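Local coordinates for bifunctional GH43-CE protein (Bacteroides eggerthii, PDB 6MLY) that probably releases xylose from xylan chains through a family 43 glycosidase domain and carries a second, esterase-type domain, at residues A[520-525]-A[532-537]; A[605-610]-A[660-665]. All blocks are in the same frame, centred on the assembly; numbering follows the deposited sequence.

How the contacts relate
Both contacts belong to the esterase part of the chain, an alpha/beta-hydrolase type of domain, and come in series: contact 1, the hairpin of strands 518-523 and 533-537, closes before contact 2 opens with the end of helix 596-610 and the loop between strands 651-654 and 671-675. Their centres lie about 13 Å apart. The Phe607 ring touches both: its CD1 is near Tyr662 and Tyr524, its CZ packs 3.8 Å from CG2 of Ile522, and Leu534 also lies against it. The hairpin at the sheet's edge, the helix end and the outer loop thus pack one against the next, with this ring meeting both neighbours of the helix, away from the sodium site.

Contact 1 of 2, residues A[520-525]-A[532-537]; sequences EDICYA and HKLDIY
Tyr524 lays its ring against the start of the returning strand, where CB of His532 sits over the ring face, 4.2 Å from the centroid, a CH-pi contact. The two rings are oblique, their planes 64° apart, with the phenol OH at the imidazole edge. That OH is hydrogen-bonded to Asn585 O, and the imidazole to Asp527 through ND1 and to Asp600 through NE2. The tyrosine ring reaches this place because CG stands between its backbone N and carbonyl carbon (chi1 59°). Nearer the backbone, Tyr524 CB lies 3.5 Å from CD2 of Leu534. The other leucine branch, CD1, leans toward CB of Ile522.

Ile522 and Leu534 sit on one face of an antiparallel beta hairpin and are its hydrogen-bonded pair, with N of each bonded to O of the other, and Tyr524 N adds a longer bond to His532 O at 3.3 Å. Beyond the pair, where the first strand turns a corner at Asp521, the Asp535 carboxylate joins in: Asp521 N gives its hydrogen to Asp535 OD1 at 2.8 Å, on the anti side and 31° out of the carboxylate plane. Lys563 forms salt bridges with that same oxygen and with Asp521 OD1, which would offset the negative charge gathered here; Glu520 is paired with Arg518. On the sheet face of Cys523 and Lys533, the lysine bends at chi2 and passes CE alongside SG of Cys523.

The hairpin continues into the mixed sheet through strand 579-584, which pairs with 533-537 on its other edge. Helix 596-610 packs on Ile522 and Tyr524, helix 563-577 lies against Glu520, Lys533 and Tyr537, and strand 469-476 of the preceding concanavalin-like domain touches Glu520 and Asp521.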
loop_
_atom_site.group_PDB
_atom_site.type_symbol
_atom_site.label_atom_id
_atom_site.label_comp_id
_atom_site.label_asym_id
_atom_site.label_seq_id
_atom_site.Cartn_x
_atom_site.Cartn_y
_atom_site.Cartn_z
ATOM N N GLU A 520 9.787 -1.410 0.604
ATOM C CA GLU A 520 9.812 -2.134 1.869
ATOM C C GLU A 520 9.506 -3.613 1.615
ATOM O O GLU A 520 9.050 -3.981 0.538
ATOM C CB GLU A 520 8.835 -1.510 2.865
ATOM C CG GLU A 520 9.239 -0.112 3.301
ATOM C CD GLU A 520 8.389 0.490 4.416
ATOM O OE1 GLU A 520 7.960 -0.272 5.311
ATOM O OE2 GLU A 520 8.149 1.722 4.380
ATOM N N ASP A 521 9.784 -4.441 2.628
ATOM C CA ASP A 521 9.581 -5.891 2.603
ATOM C C ASP A 521 10.065 -6.474 1.267
ATOM O O ASP A 521 9.317 -7.163 0.577
ATOM C CB ASP A 521 8.117 -6.240 2.893
ATOM C CG ASP A 521 7.752 -6.179 4.367
ATOM O OD1 ASP A 521 8.512 -6.736 5.180
ATOM O OD2 ASP A 521 6.704 -5.584 4.692
ATOM N N ILE A 522 11.323 -6.184 0.919
ATOM C CA ILE A 522 12.019 -6.818 -0.199
ATOM C C ILE A 522 12.759 -8.040 0.358
ATOM O O ILE A 522 13.378 -7.953 1.414
ATOM C CB ILE A 522 12.986 -5.830 -0.888
ATOM C CG1 ILE A 522 12.251 -4.653 -1.541
ATOM C CG2 ILE A 522 13.890 -6.549 -1.881
ATOM C CD1 ILE A 522 11.666 -4.957 -2.904
ATOM N N CYS A 523 12.683 -9.166 -0.359
ATOM C CA CYS A 523 13.369 -10.408 0.013
ATOM C C CYS A 523 14.792 -10.391 -0.566
ATOM O O CYS A 523 14.968 -10.261 -1.775
ATOM C CB CYS A 523 12.609 -11.631 -0.494
ATOM S SG CYS A 523 10.809 -11.408 -0.559
ATOM N N TYR A 524 15.804 -10.507 0.301
ATOM C CA TYR A 524 17.211 -10.467 -0.144
ATOM C C TYR A 524 17.745 -11.891 -0.355
ATOM O O TYR A 524 18.751 -12.075 -1.043
ATOM C CB TYR A 524 18.073 -9.624 0.801
ATOM C CG TYR A 524 18.118 -10.064 2.241
ATOM C CD1 TYR A 524 18.907 -11.131 2.641
ATOM C CD2 TYR A 524 17.409 -9.383 3.217
ATOM C CE1 TYR A 524 18.970 -11.526 3.967
ATOM C CE2 TYR A 524 17.468 -9.761 4.549
ATOM C CZ TYR A 524 18.251 -10.836 4.927
ATOM O OH TYR A 524 18.305 -11.212 6.240
ATOM N N ALA A 525 17.073 -12.881 0.249
ATOM C CA ALA A 525 17.171 -14.284 -0.147
ATOM C C ALA A 525 15.943 -14.627 -0.998
ATOM O O ALA A 525 15.058 -13.781 -1.162
ATOM C CB ALA A 525 17.261 -15.161 1.075
ATOM N N HIS A 532 14.409 -12.698 6.417
ATOM C CA HIS A 532 15.205 -12.351 5.242
ATOM C C HIS A 532 14.552 -11.219 4.438
ATOM O O HIS A 532 14.503 -11.279 3.219
ATOM C CB HIS A 532 15.461 -13.600 4.392
ATOM C CG HIS A 532 16.291 -14.636 5.074
ATOM N ND1 HIS A 532 16.111 -15.987 4.852
ATOM C CD2 HIS A 532 17.295 -14.532 5.971
ATOM C CE1 HIS A 532 16.978 -16.668 5.575
ATOM N NE2 HIS A 532 17.709 -15.802 6.273
ATOM N N LYS A 533 14.130 -10.158 5.132
ATOM C CA LYS A 533 13.456 -9.011 4.526
ATOM C C LYS A 533 14.214 -7.717 4.842
ATOM O O LYS A 533 14.674 -7.538 5.967
ATOM C CB LYS A 533 12.031 -8.922 5.075
ATOM C CG LYS A 533 11.050 -9.906 4.465
ATOM C CD LYS A 533 10.607 -9.493 3.081
ATOM C CE LYS A 533 9.668 -10.490 2.438
ATOM N NZ LYS A 533 8.414 -10.633 3.212
ATOM N N LEU A 534 14.309 -6.814 3.856
ATOM C CA LEU A 534 14.943 -5.491 4.050
ATOM C C LEU A 534 14.091 -4.395 3.397
ATOM O O LEU A 534 13.281 -4.674 2.508
ATOM C CB LEU A 534 16.373 -5.496 3.490
ATOM C CG LEU A 534 16.537 -5.820 2.003
ATOM C CD1 LEU A 534 16.108 -4.654 1.117
ATOM C CD2 LEU A 534 17.981 -6.196 1.695
ATOM N N ASP A 535 14.299 -3.154 3.861
ATOM C CA ASP A 535 13.612 -1.959 3.368
ATOM C C ASP A 535 14.650 -0.981 2.803
ATOM O O ASP A 535 15.577 -0.593 3.515
ATOM C CB ASP A 535 12.811 -1.274 4.480
ATOM C CG ASP A 535 11.735 -2.141 5.113
ATOM O OD1 ASP A 535 11.397 -3.179 4.527
ATOM O OD2 ASP A 535 11.239 -1.767 6.193
ATOM N N ILE A 536 14.473 -0.582 1.534
ATOM C CA ILE A 536 15.371 0.368 0.865
ATOM C C ILE A 536 14.744 1.767 0.933
ATOM O O ILE A 536 13.526 1.895 0.870
ATOM C CB ILE A 536 15.668 -0.076 -0.582
ATOM C CG1 ILE A 536 16.187 -1.516 -0.623
ATOM C CG2 ILE A 536 16.630 0.892 -1.264
ATOM C CD1 ILE A 536 16.516 -2.012 -2.008
ATOM N N TYR A 537 15.600 2.789 1.085
ATOM C CA TYR A 537 15.217 4.202 1.136
ATOM C C TYR A 537 16.285 5.045 0.435
ATOM O O TYR A 537 17.458 4.966 0.804
ATOM C CB TYR A 537 15.130 4.707 2.578
ATOM C CG TYR A 537 14.149 4.000 3.475
ATOM C CD1 TYR A 537 14.523 2.891 4.220
ATOM C CD2 TYR A 537 12.851 4.468 3.617
ATOM C CE1 TYR A 537 13.630 2.253 5.069
ATOM C CE2 TYR A 537 11.942 3.838 4.453
ATOM C CZ TYR A 537 12.334 2.729 5.183
ATOM O OH TYR A 537 11.435 2.111 6.005
#

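Contact 2 of 2, residues A[605-610]-A[660-665]; sequences IRFIRA and GLYPSF
Arg606 meets the loop 660-665 with the aliphatic part of its side chain, at the last turn of a helix in what sequence and sheet order mark as an alpha/beta-hydrolase fold. CG and CD run past two loop carbonyls, CG lying 3.5 Å from Phe665 O and CD close to Tyr662 O. The chain then bends at chi3, and the guanidinium has a weak, long ion pair with Glu656 through NH1.

One residue on, Phe607 holds CG anti to its backbone N (chi1 178°) and runs alongside the Tyr662 side chain in the same direction. Their ring planes are 71° apart in an oblique pairing, with CD1 of Phe607 3.7 Å from CE1 of Tyr662. This phenylalanine also packs on Tyr524 of the hairpin, so the tyrosine of the loop extends an aromatic cluster outward from the helix.

Arg609 starts toward the loop, grazing CD2 of Phe665 with CB, but its guanidinium leads away to Arg668 O, a hydrogen bond made by NH2 a little further along the same loop.

Ala610 closes the helix and sits in the corner formed by two aromatic rings of the loop. Ala610 CB lies 3.5 Å from CD2 of Tyr662, and the Phe665 ring receives it in a CH-pi contact, CB standing 3.7 Å from the centroid and 11° off the ring normal.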
loop_
_atom_site.group_PDB
_atom_site.type_symbol
_atom_site.label_atom_id
_atom_site.label_comp_id
_atom_site.label_asym_id
_atom_site.label_seq_id
_atom_site.Cartn_x
_atom_site.Cartn_y
_atom_site.Cartn_z
ATOM N N ILE A 605 23.899 -7.781 2.188
ATOM C CA ILE A 605 24.914 -6.935 1.540
ATOM C C ILE A 605 25.166 -7.453 0.116
ATOM O O ILE A 605 25.235 -6.668 -0.838
ATOM C CB ILE A 605 26.208 -6.879 2.382
ATOM C CG1 ILE A 605 25.955 -6.287 3.771
ATOM C CG2 ILE A 605 27.297 -6.113 1.646
ATOM C CD1 ILE A 605 26.988 -6.682 4.810
ATOM N N ARG A 606 25.316 -8.777 -0.016
ATOM C CA ARG A 606 25.479 -9.428 -1.315
ATOM C C ARG A 606 24.334 -9.001 -2.240
ATOM O O ARG A 606 24.564 -8.691 -3.401
ATOM C CB ARG A 606 25.514 -10.952 -1.168
ATOM C CG ARG A 606 26.886 -11.525 -0.851
ATOM C CD ARG A 606 26.887 -13.040 -0.883
ATOM N NE ARG A 606 25.953 -13.619 0.074
ATOM C CZ ARG A 606 26.305 -14.364 1.116
ATOM N NH1 ARG A 606 27.552 -14.780 1.231
ATOM N NH2 ARG A 606 25.416 -14.698 2.035
ATOM N N PHE A 607 23.111 -8.977 -1.700
ATOM C CA PHE A 607 21.921 -8.618 -2.466
ATOM C C PHE A 607 22.036 -7.179 -2.992
ATOM O O PHE A 607 21.700 -6.910 -4.148
ATOM C CB PHE A 607 20.660 -8.792 -1.615
ATOM C CG PHE A 607 19.387 -8.388 -2.309
ATOM C CD1 PHE A 607 18.727 -9.271 -3.149
ATOM C CD2 PHE A 607 18.858 -7.118 -2.138
ATOM C CE1 PHE A 607 17.558 -8.896 -3.794
ATOM C CE2 PHE A 607 17.688 -6.747 -2.786
ATOM C CZ PHE A 607 17.042 -7.636 -3.611
ATOM N N ILE A 608 22.502 -6.274 -2.125
ATOM C CA ILE A 608 22.569 -4.837 -2.395
ATOM C C ILE A 608 23.448 -4.567 -3.622
ATOM O O ILE A 608 23.113 -3.720 -4.444
ATOM C CB ILE A 608 23.070 -4.084 -1.143
ATOM C CG1 ILE A 608 21.993 -4.034 -0.056
ATOM C CG2 ILE A 608 23.585 -2.690 -1.482
ATOM C CD1 ILE A 608 20.663 -3.484 -0.524
ATOM N N ARG A 609 24.580 -5.268 -3.715
ATOM C CA ARG A 609 25.534 -5.055 -4.793
ATOM C C ARG A 609 24.938 -5.610 -6.089
ATOM O O ARG A 609 24.990 -4.964 -7.133
ATOM C CB ARG A 609 26.886 -5.695 -4.451
ATOM C CG ARG A 609 27.660 -4.967 -3.356
ATOM C CD ARG A 609 29.162 -5.182 -3.426
ATOM N NE ARG A 609 29.892 -4.280 -2.547
ATOM C CZ ARG A 609 30.126 -4.498 -1.251
ATOM N NH1 ARG A 609 29.583 -5.543 -0.648
ATOM N NH2 ARG A 609 30.896 -3.671 -0.559
ATOM N N ALA A 610 24.338 -6.799 -5.990
ATOM C CA ALA A 610 23.836 -7.544 -7.131
ATOM C C ALA A 610 22.648 -6.813 -7.773
ATOM O O ALA A 610 22.437 -6.921 -8.985
ATOM C CB ALA A 610 23.454 -8.934 -6.689
ATOM N N GLY A 660 21.322 -16.385 0.144
ATOM C CA GLY A 660 20.648 -15.864 -1.063
ATOM C C GLY A 660 21.001 -16.648 -2.318
ATOM O O GLY A 660 21.295 -17.846 -2.253
ATOM N N LEU A 661 20.958 -15.960 -3.465
ATOM C CA LEU A 661 21.325 -16.542 -4.756
ATOM C C LEU A 661 22.411 -15.690 -5.428
ATOM O O LEU A 661 22.612 -15.779 -6.637
ATOM C CB LEU A 661 20.084 -16.631 -5.657
ATOM C CG LEU A 661 18.848 -17.313 -5.070
ATOM C CD1 LEU A 661 17.681 -17.190 -6.034
ATOM C CD2 LEU A 661 19.119 -18.773 -4.744
ATOM N N TYR A 662 23.126 -14.878 -4.645
ATOM C CA TYR A 662 24.168 -14.006 -5.178
ATOM C C TYR A 662 25.470 -14.243 -4.416
ATOM O O TYR A 662 26.009 -13.317 -3.817
ATOM C CB TYR A 662 23.696 -12.550 -5.117
ATOM C CG TYR A 662 22.319 -12.309 -5.685
ATOM C CD1 TYR A 662 21.203 -12.242 -4.862
ATOM C CD2 TYR A 662 22.125 -12.146 -7.047
ATOM C CE1 TYR A 662 19.935 -12.008 -5.374
ATOM C CE2 TYR A 662 20.864 -11.912 -7.576
ATOM C CZ TYR A 662 19.763 -11.844 -6.739
ATOM O OH TYR A 662 18.517 -11.628 -7.257
ATOM N N PRO A 663 26.027 -15.479 -4.424
ATOM C CA PRO A 663 27.274 -15.774 -3.713
ATOM C C PRO A 663 28.524 -15.233 -4.427
ATOM O O PRO A 663 29.565 -15.067 -3.805
ATOM C CB PRO A 663 27.300 -17.309 -3.686
ATOM C CG PRO A 663 26.563 -17.716 -4.945
ATOM C CD PRO A 663 25.500 -16.655 -5.136
ATOM N N SER A 664 28.383 -14.980 -5.732
ATOM C CA SER A 664 29.379 -14.358 -6.613
ATOM C C SER A 664 29.881 -13.020 -6.041
ATOM O O SER A 664 31.063 -12.698 -6.147
ATOM C CB SER A 664 28.762 -14.186 -7.998
ATOM O OG SER A 664 29.614 -13.477 -8.886
ATOM N N PHE A 665 28.969 -12.244 -5.442
ATOM C CA PHE A 665 29.185 -10.832 -5.136
ATOM C C PHE A 665 29.808 -10.676 -3.749
ATOM O O PHE A 665 29.746 -11.585 -2.931
ATOM C CB PHE A 665 27.865 -10.060 -5.225
ATOM C CG PHE A 665 27.296 -9.974 -6.620
ATOM C CD1 PHE A 665 26.540 -11.011 -7.143
ATOM C CD2 PHE A 665 27.539 -8.863 -7.415
ATOM C CE1 PHE A 665 26.030 -10.935 -8.430
ATOM C CE2 PHE A 665 27.030 -8.789 -8.701
ATOM C CZ PHE A 665 26.274 -9.824 -9.206
#